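Local coordinates for cytoplasmic protein (Cryptococcus neoformans var. grubii serotype A, PDB 7LPO) that probably hydrolyses the beta-glucosidic bond of steryl glucosides, as a fungal sterylglucosidase of glycoside hydrolase family 5, at residues Glu708-Leu720 / Ala728-His740. Sequence-based numbering, arbitrary orientation.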
loop_
_atom_site.group_PDB
_atom_site.type_symbol
_atom_site.label_atom_id
_atom_site.label_comp_id
_atom_site.label_asym_id
_atom_site.label_seq_id
_atom_site.Cartn_x
_atom_site.Cartn_y
_atom_site.Cartn_z
ATOM N N GLU A 708 7.571 7.836 -26.514
ATOM C CA GLU A 708 8.646 6.968 -26.057
ATOM C C GLU A 708 8.037 5.740 -25.403
ATOM O O GLU A 708 7.162 5.858 -24.541
ATOM C CB GLU A 708 9.570 7.664 -25.055
ATOM C CG GLU A 708 10.303 8.860 -25.611
ATOM C CD GLU A 708 11.221 9.518 -24.583
ATOM O OE1 GLU A 708 12.243 8.894 -24.213
ATOM O OE2 GLU A 708 10.918 10.654 -24.152
ATOM N N ILE A 709 8.513 4.572 -25.810
ATOM C CA ILE A 709 8.015 3.289 -25.344
ATOM C C ILE A 709 9.199 2.491 -24.819
ATOM O O ILE A 709 10.262 2.458 -25.448
ATOM C CB ILE A 709 7.289 2.524 -26.476
ATOM C CG1 ILE A 709 5.912 3.143 -26.718
ATOM C CG2 ILE A 709 7.192 1.054 -26.141
ATOM C CD1 ILE A 709 5.335 2.846 -28.107
ATOM N N TYR A 710 9.018 1.857 -23.665
ATOM C CA TYR A 710 10.010 0.947 -23.107
ATOM C C TYR A 710 9.798 -0.447 -23.687
ATOM O O TYR A 710 8.688 -0.984 -23.628
ATOM C CB TYR A 710 9.898 0.913 -21.580
ATOM C CG TYR A 710 10.675 -0.201 -20.909
ATOM C CD1 TYR A 710 12.056 -0.137 -20.787
ATOM C CD2 TYR A 710 10.023 -1.303 -20.376
ATOM C CE1 TYR A 710 12.766 -1.154 -20.166
ATOM C CE2 TYR A 710 10.716 -2.317 -19.770
ATOM C CZ TYR A 710 12.090 -2.241 -19.658
ATOM O OH TYR A 710 12.787 -3.246 -19.032
ATOM N N LEU A 711 10.857 -1.029 -24.243
ATOM C CA LEU A 711 10.808 -2.403 -24.747
ATOM C C LEU A 711 11.828 -3.259 -24.008
ATOM O O LEU A 711 13.044 -3.109 -24.235
ATOM C CB LEU A 711 11.071 -2.439 -26.250
ATOM C CG LEU A 711 10.076 -1.699 -27.145
ATOM C CD1 LEU A 711 10.608 -1.691 -28.573
ATOM C CD2 LEU A 711 8.697 -2.313 -27.096
ATOM N N PRO A 712 11.403 -4.170 -23.135
ATOM C CA PRO A 712 12.368 -4.845 -22.253
ATOM C C PRO A 712 13.198 -5.902 -22.975
ATOM O O PRO A 712 12.674 -6.729 -23.728
ATOM C CB PRO A 712 11.484 -5.472 -21.166
ATOM C CG PRO A 712 10.149 -5.673 -21.836
ATOM C CD PRO A 712 10.009 -4.554 -22.854
ATOM N N PHE A 713 14.507 -5.875 -22.709
ATOM C CA PHE A 713 15.378 -6.979 -23.094
ATOM C C PHE A 713 14.826 -8.313 -22.618
ATOM O O PHE A 713 15.045 -9.346 -23.260
ATOM C CB PHE A 713 16.781 -6.797 -22.493
ATOM C CG PHE A 713 17.581 -5.686 -23.100
ATOM C CD1 PHE A 713 17.523 -5.419 -24.455
ATOM C CD2 PHE A 713 18.411 -4.921 -22.307
ATOM C CE1 PHE A 713 18.275 -4.400 -25.009
ATOM C CE2 PHE A 713 19.159 -3.902 -22.843
ATOM C CZ PHE A 713 19.091 -3.639 -24.202
ATOM N N VAL A 714 14.153 -8.312 -21.466
ATOM C CA VAL A 714 13.591 -9.533 -20.894
ATOM C C VAL A 714 12.742 -10.281 -21.912
ATOM O O VAL A 714 12.720 -11.517 -21.929
ATOM C CB VAL A 714 12.779 -9.186 -19.629
ATOM C CG1 VAL A 714 11.755 -10.246 -19.345
ATOM C CG2 VAL A 714 13.695 -8.983 -18.450
ATOM N N HIS A 715 12.015 -9.550 -22.764
ATOM C CA HIS A 715 11.145 -10.163 -23.756
ATOM C C HIS A 715 11.646 -10.047 -25.188
ATOM O O HIS A 715 11.244 -10.859 -26.031
ATOM C CB HIS A 715 9.744 -9.530 -23.714
ATOM C CG HIS A 715 8.986 -9.827 -22.463
ATOM N ND1 HIS A 715 8.389 -11.047 -22.230
ATOM C CD2 HIS A 715 8.747 -9.072 -21.367
ATOM C CE1 HIS A 715 7.803 -11.027 -21.047
ATOM N NE2 HIS A 715 8.009 -9.841 -20.501
ATOM N N TYR A 716 12.471 -9.053 -25.495
ATOM C CA TYR A 716 12.746 -8.680 -26.875
ATOM C C TYR A 716 14.228 -8.714 -27.234
ATOM O O TYR A 716 14.585 -8.373 -28.366
ATOM C CB TYR A 716 12.174 -7.283 -27.148
ATOM C CG TYR A 716 10.660 -7.198 -27.031
ATOM C CD1 TYR A 716 9.836 -7.860 -27.931
ATOM C CD2 TYR A 716 10.061 -6.459 -26.027
ATOM C CE1 TYR A 716 8.457 -7.787 -27.832
ATOM C CE2 TYR A 716 8.678 -6.370 -25.925
ATOM C CZ TYR A 716 7.882 -7.041 -26.827
ATOM O OH TYR A 716 6.513 -6.964 -26.729
ATOM N N ALA A 717 15.098 -9.122 -26.320
ATOM C CA ALA A 717 16.513 -9.187 -26.644
ATOM C C ALA A 717 16.777 -10.265 -27.694
ATOM O O ALA A 717 16.050 -11.258 -27.804
ATOM C CB ALA A 717 17.336 -9.475 -25.388
ATOM N N ALA A 718 17.834 -10.055 -28.480
ATOM C CA ALA A 718 18.274 -11.092 -29.406
ATOM C C ALA A 718 18.666 -12.357 -28.655
ATOM O O ALA A 718 18.282 -13.466 -29.041
ATOM C CB ALA A 718 19.445 -10.585 -30.246
ATOM N N SER A 719 19.415 -12.205 -27.562
ATOM C CA SER A 719 19.833 -13.334 -26.746
ATOM C C SER A 719 20.094 -12.841 -25.332
ATOM O O SER A 719 20.472 -11.686 -25.130
ATOM C CB SER A 719 21.086 -14.002 -27.321
ATOM O OG SER A 719 21.668 -14.857 -26.361
ATOM N N LEU A 720 19.896 -13.724 -24.354
ATOM C CA LEU A 720 20.044 -13.365 -22.947
ATOM C C LEU A 720 21.140 -14.164 -22.247
ATOM O O LEU A 720 21.113 -14.298 -21.017
ATOM C CB LEU A 720 18.716 -13.552 -22.213
ATOM C CG LEU A 720 17.594 -12.558 -22.502
ATOM C CD1 LEU A 720 16.383 -12.898 -21.640
ATOM C CD2 LEU A 720 18.025 -11.134 -22.274
ATOM N N ALA A 728 28.292 -9.140 -27.426
ATOM C CA ALA A 728 27.863 -9.604 -26.112
ATOM C C ALA A 728 26.991 -8.557 -25.423
ATOM O O ALA A 728 26.466 -8.795 -24.327
ATOM C CB ALA A 728 29.074 -9.947 -25.252
ATOM N N GLN A 729 26.843 -7.403 -26.065
ATOM C CA GLN A 729 25.944 -6.373 -25.584
ATOM C C GLN A 729 24.505 -6.749 -25.869
ATOM O O GLN A 729 24.185 -7.283 -26.944
ATOM C CB GLN A 729 26.287 -5.047 -26.248
ATOM C CG GLN A 729 26.758 -3.985 -25.282
ATOM C CD GLN A 729 26.746 -2.597 -25.881
ATOM O OE1 GLN A 729 27.336 -2.367 -26.936
ATOM N NE2 GLN A 729 26.074 -1.657 -25.204
ATOM N N LEU A 730 23.615 -6.466 -24.917
ATOM C CA LEU A 730 22.204 -6.738 -25.098
ATOM C C LEU A 730 21.643 -5.828 -26.183
ATOM O O LEU A 730 21.989 -4.648 -26.267
ATOM C CB LEU A 730 21.445 -6.541 -23.788
ATOM C CG LEU A 730 21.774 -7.576 -22.717
ATOM C CD1 LEU A 730 21.144 -7.230 -21.382
ATOM C CD2 LEU A 730 21.319 -8.952 -23.178
ATOM N N SER A 731 20.787 -6.383 -27.033
ATOM C CA SER A 731 20.273 -5.645 -28.176
ATOM C C SER A 731 18.908 -6.198 -28.565
ATOM O O SER A 731 18.688 -7.416 -28.552
ATOM C CB SER A 731 21.258 -5.721 -29.353
ATOM O OG SER A 731 20.648 -5.382 -30.579
ATOM N N LEU A 732 17.996 -5.286 -28.896
ATOM C CA LEU A 732 16.657 -5.674 -29.309
ATOM C C LEU A 732 16.678 -6.274 -30.709
ATOM O O LEU A 732 17.383 -5.797 -31.604
ATOM C CB LEU A 732 15.717 -4.474 -29.286
ATOM C CG LEU A 732 15.340 -3.887 -27.927
ATOM C CD1 LEU A 732 14.453 -2.650 -28.138
ATOM C CD2 LEU A 732 14.636 -4.878 -27.066
ATOM N N ASP A 733 15.896 -7.330 -30.891
ATOM C CA ASP A 733 15.705 -7.989 -32.186
ATOM C C ASP A 733 14.195 -8.095 -32.390
ATOM O O ASP A 733 13.591 -9.126 -32.085
ATOM C CB ASP A 733 16.395 -9.364 -32.224
ATOM C CG ASP A 733 16.395 -9.982 -33.624
ATOM O OD1 ASP A 733 16.080 -9.260 -34.591
ATOM O OD2 ASP A 733 16.715 -11.184 -33.763
ATOM N N VAL A 734 13.585 -7.025 -32.907
ATOM C CA VAL A 734 12.134 -6.924 -32.989
ATOM C C VAL A 734 11.703 -6.489 -34.385
ATOM O O VAL A 734 12.467 -5.891 -35.146
ATOM C CB VAL A 734 11.553 -5.929 -31.959
ATOM C CG1 VAL A 734 11.811 -6.377 -30.529
ATOM C CG2 VAL A 734 12.135 -4.525 -32.188
ATOM N N THR A 735 10.438 -6.775 -34.691
ATOM C CA THR A 735 9.742 -6.253 -35.859
ATOM C C THR A 735 8.683 -5.268 -35.381
ATOM O O THR A 735 7.938 -5.568 -34.445
ATOM C CB THR A 735 9.096 -7.384 -36.662
ATOM O OG1 THR A 735 10.115 -8.124 -37.353
ATOM C CG2 THR A 735 8.099 -6.813 -37.678
ATOM N N ILE A 736 8.623 -4.099 -36.012
ATOM C CA ILE A 736 7.740 -3.014 -35.601
ATOM C C ILE A 736 6.842 -2.630 -36.770
ATOM O O ILE A 736 7.322 -2.439 -37.892
ATOM C CB ILE A 736 8.543 -1.794 -35.116
ATOM C CG1 ILE A 736 9.368 -2.157 -33.871
ATOM C CG2 ILE A 736 7.610 -0.626 -34.843
ATOM C CD1 ILE A 736 10.443 -1.152 -33.537
ATOM N N VAL A 737 5.547 -2.498 -36.499
ATOM C CA VAL A 737 4.559 -2.081 -37.490
ATOM C C VAL A 737 3.791 -0.908 -36.894
ATOM O O VAL A 737 3.018 -1.085 -35.945
ATOM C CB VAL A 737 3.605 -3.221 -37.872
ATOM C CG1 VAL A 737 2.591 -2.750 -38.911
ATOM C CG2 VAL A 737 4.392 -4.414 -38.394
ATOM N N ALA A 738 4.005 0.284 -37.440
ATOM C CA ALA A 738 3.303 1.485 -37.011
ATOM C C ALA A 738 2.400 1.992 -38.129
ATOM O O ALA A 738 2.784 1.988 -39.303
ATOM C CB ALA A 738 4.289 2.579 -36.594
ATOM N N SER A 739 1.198 2.434 -37.756
ATOM C CA SER A 739 0.208 2.851 -38.741
ATOM C C SER A 739 0.536 4.213 -39.340
ATOM O O SER A 739 0.161 4.488 -40.485
ATOM C CB SER A 739 -1.179 2.895 -38.097
ATOM O OG SER A 739 -1.199 3.858 -37.053
ATOM N N HIS A 740 1.200 5.071 -38.574
ATOM C CA HIS A 740 1.616 6.392 -39.011
ATOM C C HIS A 740 3.039 6.625 -38.526
ATOM O O HIS A 740 3.494 6.000 -37.566
ATOM C CB HIS A 740 0.699 7.498 -38.456
ATOM C CG HIS A 740 -0.739 7.354 -38.841
ATOM N ND1 HIS A 740 -1.521 6.294 -38.430
ATOM C CD2 HIS A 740 -1.542 8.144 -39.594
ATOM C CE1 HIS A 740 -2.741 6.434 -38.917
ATOM N NE2 HIS A 740 -2.779 7.546 -39.632
HETATM O O HOH W 1 20.813 -9.661 -26.829
#
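Leu732 inserts its side chain among Leu711, Phe713 and Tyr716, in and beside the single helical turn 713-716. Its CB lies 4.2 Å from Tyr716 O. With CG anti to its own carbonyl carbon (chi1 -69°), the side chain turns toward the helix, and CG approaches Phe713 CE1. From there the branches part: CD1 reaches the side chain of Leu711, 3.9 Å from its CB, whereas CD2 packs tightly on Tyr716 CB at 3.4 Å and also touches Leu711 O and Phe713 CD1. Val734 CG1 meets the same Tyr716 CB at 3.5 Å, extending the apolar contact. Leu730 instead sets its CB over the centre of the Phe713 ring, 3.6 Å from the centroid and 12° off the normal, a CH-pi contact; its CD2 lies against Ser719 O and also reaches Leu720 CD2.

The backbones meet in a single bridge between Ala717 and Leu732, where the two chain paths cross at a steep angle. Two bonds flank the bridged residues: Asp733 N donates to Tyr716 O at 3.0 Å in an almost straight bond (174°), and Ala718 N donates to Ser731 O at 2.8 Å. A water accepting from both Ser719 N and Ser731 N links the two segments beyond this pair.

The bridge thus ties the end of helix 713-716 to the residues leading into strand 734-738, an outermost strand of a four-stranded antiparallel sheet in the C-terminal domain, consistent with a beta-sandwich. Helix 652-656 adds Ile655 against Phe713 and Pro652 against Leu730, while Arg770 of the neighbouring strand 761-770 binds the carbonyls of Ala717 and Ala718.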